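Local coordinates for protein AAA ATPase, central region (Enterococcus faecium, PDB 2R9G) that probably works as an ATP-hydrolysing AAA+ protein of the MgsA type, the modelled part being its largely helical C-terminal fragment, at residues I25-L37 / L91-K103. Sequence-based numbering, arbitrary orientation.
Sequences IRGSDVDAALHYL and LADVVVDLCLSPK
Helix 91-100 runs roughly antiparallel to helix 30-37, their axes 9.5 Å apart at 148°, and its end meets the turn after Ile25 and Arg26, where Ser28 and Cys99 have their CA atoms 4.4 Å apart. Val95 is a knob among Ile25, Ala33, Leu34 and Leu37: CG1 lies 3.8 Å from Ala33 CB, while CG2 faces Leu37 CD2 and Ile25 CD1. Compact Ala33 suits this close approach, its methyl also meeting Cys99 SG at 3.7 Å. Val30, likewise beta-branched, serves two neighbours: its CG1, anti to the backbone N (chi1 -176°), meets Val96 CG2, while its CG2 packs on Leu100 CG. Beyond this apolar seam the long Lys103 chain curls back, bent at chi2 and chi4, and NZ donates to Cys99 O, weakly to Leu98 O, and to Ser101 O just past the helix. It also donates to Ser28 OG at 2.9 Å; small Ser28 fits this tight turn and, at positive phi, is C-prime of the Schellman motif ending helix 14-26. Asp29 N-caps helix 30-37, its OD1 accepting from Ala32 N. Helix 46-61 extends the core with Ile56 and Ile49, around an antiparallel helix pair of the all-helical MgsA-type C-terminal region.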
loop_
_atom_site.group_PDB
_atom_site.type_symbol
_atom_site.label_atom_id
_atom_site.label_comp_id
_atom_site.label_asym_id
_atom_site.label_seq_id
_atom_site.Cartn_x
_atom_site.Cartn_y
_atom_site.Cartn_z
ATOM N N ILE C 25 -16.103 -9.948 -12.694
ATOM C CA ILE C 25 -15.450 -8.791 -12.067
ATOM C C ILE C 25 -15.211 -7.692 -13.097
ATOM O O ILE C 25 -15.608 -6.547 -12.878
ATOM C CB ILE C 25 -14.125 -9.156 -11.323
ATOM C CG1 ILE C 25 -14.389 -10.192 -10.233
ATOM C CG2 ILE C 25 -13.516 -7.908 -10.705
ATOM C CD1 ILE C 25 -13.175 -10.636 -9.438
ATOM N N ARG C 26 -14.608 -8.066 -14.229
ATOM C CA ARG C 26 -14.445 -7.182 -15.397
ATOM C C ARG C 26 -15.773 -6.520 -15.788
ATOM O O ARG C 26 -15.815 -5.334 -16.146
ATOM C CB ARG C 26 -13.859 -7.985 -16.567
ATOM C CG ARG C 26 -13.625 -7.229 -17.872
ATOM C CD ARG C 26 -13.322 -8.207 -19.009
ATOM N NE ARG C 26 -12.027 -8.890 -18.889
ATOM C CZ ARG C 26 -11.764 -10.113 -19.351
ATOM N NH1 ARG C 26 -10.550 -10.632 -19.204
ATOM N NH2 ARG C 26 -12.704 -10.825 -19.963
ATOM N N GLY C 27 -16.857 -7.284 -15.652
ATOM C CA GLY C 27 -18.190 -6.831 -16.025
ATOM C C GLY C 27 -19.009 -6.128 -14.966
ATOM O O GLY C 27 -20.201 -5.865 -15.179
ATOM N N SER C 28 -18.369 -5.843 -13.828
ATOM C CA SER C 28 -18.941 -5.070 -12.714
ATOM C C SER C 28 -20.131 -5.722 -12.005
ATOM O O SER C 28 -20.962 -5.034 -11.411
ATOM C CB SER C 28 -19.262 -3.618 -13.130
ATOM O OG SER C 28 -18.106 -2.937 -13.599
ATOM N N ASP C 29 -20.193 -7.051 -12.041
ATOM C CA ASP C 29 -21.288 -7.780 -11.398
ATOM C C ASP C 29 -20.801 -8.382 -10.088
ATOM O O ASP C 29 -20.235 -9.474 -10.079
ATOM C CB ASP C 29 -21.821 -8.875 -12.336
ATOM C CG ASP C 29 -23.176 -9.431 -11.907
ATOM O OD1 ASP C 29 -23.473 -9.493 -10.693
ATOM O OD2 ASP C 29 -23.951 -9.831 -12.804
ATOM N N VAL C 30 -21.033 -7.669 -8.988
ATOM C CA VAL C 30 -20.603 -8.113 -7.650
ATOM C C VAL C 30 -21.137 -9.502 -7.303
ATOM O O VAL C 30 -20.377 -10.381 -6.900
ATOM C CB VAL C 30 -21.040 -7.126 -6.540
ATOM C CG1 VAL C 30 -20.506 -7.568 -5.199
ATOM C CG2 VAL C 30 -20.557 -5.742 -6.844
ATOM N N ASP C 31 -22.441 -9.695 -7.493
ATOM C CA ASP C 31 -23.132 -10.908 -7.050
ATOM C C ASP C 31 -22.685 -12.145 -7.804
ATOM O O ASP C 31 -22.531 -13.211 -7.215
ATOM C CB ASP C 31 -24.643 -10.720 -7.160
ATOM C CG ASP C 31 -25.139 -9.552 -6.330
ATOM O OD1 ASP C 31 -24.959 -9.591 -5.093
ATOM O OD2 ASP C 31 -25.691 -8.594 -6.916
ATOM N N ALA C 32 -22.459 -11.988 -9.107
ATOM C CA ALA C 32 -21.966 -13.079 -9.936
ATOM C C ALA C 32 -20.522 -13.398 -9.599
ATOM O O ALA C 32 -20.148 -14.562 -9.531
ATOM C CB ALA C 32 -22.110 -12.745 -11.398
ATOM N N ALA C 33 -19.718 -12.364 -9.361
ATOM C CA ALA C 33 -18.311 -12.558 -8.992
ATOM C C ALA C 33 -18.166 -13.241 -7.644
ATOM O O ALA C 33 -17.272 -14.072 -7.456
ATOM C CB ALA C 33 -17.571 -11.245 -9.002
ATOM N N LEU C 34 -19.054 -12.905 -6.716
ATOM C CA LEU C 34 -19.059 -13.525 -5.398
ATOM C C LEU C 34 -19.559 -14.959 -5.461
ATOM O O LEU C 34 -19.085 -15.814 -4.716
ATOM C CB LEU C 34 -19.864 -12.693 -4.401
ATOM C CG LEU C 34 -19.175 -11.399 -3.934
ATOM C CD1 LEU C 34 -20.059 -10.689 -2.946
ATOM C CD2 LEU C 34 -17.798 -11.649 -3.316
ATOM N N HIS C 35 -20.494 -15.219 -6.376
ATOM C CA HIS C 35 -20.950 -16.574 -6.643
ATOM C C HIS C 35 -19.811 -17.452 -7.148
ATOM O O HIS C 35 -19.616 -18.562 -6.643
ATOM C CB HIS C 35 -22.097 -16.580 -7.654
ATOM C CG HIS C 35 -22.309 -17.912 -8.299
ATOM N ND1 HIS C 35 -22.840 -18.986 -7.621
ATOM C CD2 HIS C 35 -22.025 -18.356 -9.545
ATOM C CE1 HIS C 35 -22.891 -20.030 -8.426
ATOM N NE2 HIS C 35 -22.401 -19.676 -9.599
ATOM N N TYR C 36 -19.060 -16.954 -8.132
ATOM C CA TYR C 36 -17.933 -17.709 -8.685
ATOM C C TYR C 36 -16.752 -17.808 -7.737
ATOM O O TYR C 36 -16.064 -18.830 -7.734
ATOM C CB TYR C 36 -17.506 -17.191 -10.063
ATOM C CG TYR C 36 -18.584 -17.410 -11.099
ATOM C CD1 TYR C 36 -18.994 -18.701 -11.449
ATOM C CD2 TYR C 36 -19.221 -16.331 -11.697
ATOM C CE1 TYR C 36 -20.010 -18.903 -12.389
ATOM C CE2 TYR C 36 -20.232 -16.515 -12.620
ATOM C CZ TYR C 36 -20.618 -17.796 -12.968
ATOM O OH TYR C 36 -21.610 -17.953 -13.899
ATOM N N LEU C 37 -16.531 -16.773 -6.921
ATOM C CA LEU C 37 -15.517 -16.855 -5.864
ATOM C C LEU C 37 -15.871 -17.979 -4.891
ATOM O O LEU C 37 -15.010 -18.797 -4.546
ATOM C CB LEU C 37 -15.320 -15.519 -5.130
ATOM C CG LEU C 37 -14.429 -15.499 -3.872
ATOM C CD1 LEU C 37 -13.027 -16.070 -4.126
ATOM C CD2 LEU C 37 -14.336 -14.104 -3.289
ATOM N N LEU C 91 -10.327 -11.745 0.292
ATOM C CA LEU C 91 -10.657 -11.945 -1.127
ATOM C C LEU C 91 -12.019 -11.380 -1.490
ATOM O O LEU C 91 -12.166 -10.792 -2.554
ATOM C CB LEU C 91 -10.596 -13.419 -1.516
ATOM C CG LEU C 91 -9.226 -14.068 -1.331
ATOM C CD1 LEU C 91 -9.298 -15.522 -1.714
ATOM C CD2 LEU C 91 -8.137 -13.314 -2.127
ATOM N N ALA C 92 -13.003 -11.570 -0.610
ATOM C CA ALA C 92 -14.340 -10.983 -0.791
ATOM C C ALA C 92 -14.275 -9.466 -0.861
ATOM O O ALA C 92 -14.897 -8.848 -1.749
ATOM C CB ALA C 92 -15.283 -11.415 0.331
ATOM N N ASP C 93 -13.522 -8.876 0.074
ATOM C CA ASP C 93 -13.331 -7.439 0.139
ATOM C C ASP C 93 -12.790 -6.878 -1.167
ATOM O O ASP C 93 -13.283 -5.861 -1.656
ATOM C CB ASP C 93 -12.359 -7.074 1.266
ATOM C CG ASP C 93 -12.973 -7.192 2.651
ATOM O OD1 ASP C 93 -12.205 -7.014 3.610
ATOM O OD2 ASP C 93 -14.188 -7.460 2.794
ATOM N N VAL C 94 -11.775 -7.537 -1.722
ATOM C CA VAL C 94 -11.144 -7.029 -2.928
ATOM C C VAL C 94 -11.988 -7.262 -4.165
ATOM O O VAL C 94 -11.988 -6.440 -5.064
ATOM C CB VAL C 94 -9.643 -7.467 -3.111
ATOM C CG1 VAL C 94 -8.793 -6.896 -2.005
ATOM C CG2 VAL C 94 -9.478 -8.953 -3.153
ATOM N N VAL C 95 -12.746 -8.352 -4.181
ATOM C CA VAL C 95 -13.634 -8.665 -5.299
ATOM C C VAL C 95 -14.707 -7.579 -5.455
ATOM O O VAL C 95 -14.901 -7.050 -6.548
ATOM C CB VAL C 95 -14.239 -10.098 -5.170
ATOM C CG1 VAL C 95 -15.477 -10.276 -6.034
ATOM C CG2 VAL C 95 -13.206 -11.146 -5.547
ATOM N N VAL C 96 -15.356 -7.212 -4.354
ATOM C CA VAL C 96 -16.372 -6.159 -4.375
ATOM C C VAL C 96 -15.780 -4.824 -4.834
ATOM O O VAL C 96 -16.322 -4.182 -5.737
ATOM C CB VAL C 96 -17.082 -6.022 -3.011
ATOM C CG1 VAL C 96 -18.099 -4.925 -3.069
ATOM C CG2 VAL C 96 -17.779 -7.330 -2.653
ATOM N N ASP C 97 -14.651 -4.450 -4.229
ATOM C CA ASP C 97 -13.889 -3.253 -4.585
ATOM C C ASP C 97 -13.516 -3.238 -6.072
ATOM O O ASP C 97 -13.705 -2.223 -6.734
ATOM C CB ASP C 97 -12.628 -3.144 -3.705
ATOM C CG ASP C 97 -11.846 -1.836 -3.914
ATOM O OD1 ASP C 97 -12.361 -0.873 -4.526
ATOM O OD2 ASP C 97 -10.691 -1.771 -3.444
ATOM N N LEU C 98 -12.998 -4.356 -6.583
ATOM C CA LEU C 98 -12.602 -4.454 -7.990
ATOM C C LEU C 98 -13.794 -4.350 -8.941
ATOM O O LEU C 98 -13.728 -3.627 -9.934
ATOM C CB LEU C 98 -11.832 -5.747 -8.258
ATOM C CG LEU C 98 -10.406 -5.926 -7.730
ATOM C CD1 LEU C 98 -9.854 -7.280 -8.210
ATOM C CD2 LEU C 98 -9.482 -4.757 -8.109
ATOM N N CYS C 99 -14.875 -5.066 -8.623
ATOM C CA CYS C 99 -16.143 -5.004 -9.382
ATOM C C CYS C 99 -16.683 -3.591 -9.535
ATOM O O CYS C 99 -17.238 -3.253 -10.574
ATOM C CB CYS C 99 -17.249 -5.842 -8.713
ATOM S SG CYS C 99 -17.007 -7.621 -8.785
ATOM N N LEU C 100 -16.527 -2.764 -8.505
ATOM C CA LEU C 100 -17.215 -1.476 -8.490
ATOM C C LEU C 100 -16.327 -0.267 -8.807
ATOM O O LEU C 100 -16.827 0.848 -8.985
ATOM C CB LEU C 100 -18.002 -1.312 -7.182
ATOM C CG LEU C 100 -19.188 -2.278 -7.022
ATOM C CD1 LEU C 100 -19.833 -2.197 -5.626
ATOM C CD2 LEU C 100 -20.240 -2.075 -8.121
ATOM N N SER C 101 -15.020 -0.507 -8.907
ATOM C CA SER C 101 -14.038 0.510 -9.286
ATOM C C SER C 101 -14.058 0.755 -10.789
ATOM O O SER C 101 -14.563 -0.082 -11.531
ATOM C CB SER C 101 -12.638 0.071 -8.852
ATOM O OG SER C 101 -12.513 0.177 -7.446
ATOM N N PRO C 102 -13.550 1.924 -11.244
ATOM C CA PRO C 102 -13.390 2.157 -12.680
ATOM C C PRO C 102 -12.506 1.119 -13.361
ATOM O O PRO C 102 -11.479 0.710 -12.808
ATOM C CB PRO C 102 -12.727 3.534 -12.735
ATOM C CG PRO C 102 -13.208 4.210 -11.496
ATOM C CD PRO C 102 -13.176 3.121 -10.466
ATOM N N LYS C 103 -12.917 0.699 -14.551
ATOM C CA LYS C 103 -12.210 -0.329 -15.296
ATOM C C LYS C 103 -11.325 0.300 -16.360
ATOM O O LYS C 103 -11.744 1.221 -17.066
ATOM C CB LYS C 103 -13.188 -1.294 -15.970
ATOM C CG LYS C 103 -14.259 -1.893 -15.067
ATOM C CD LYS C 103 -13.666 -2.866 -14.068
ATOM C CE LYS C 103 -14.742 -3.474 -13.198
ATOM N NZ LYS C 103 -15.472 -2.464 -12.399
#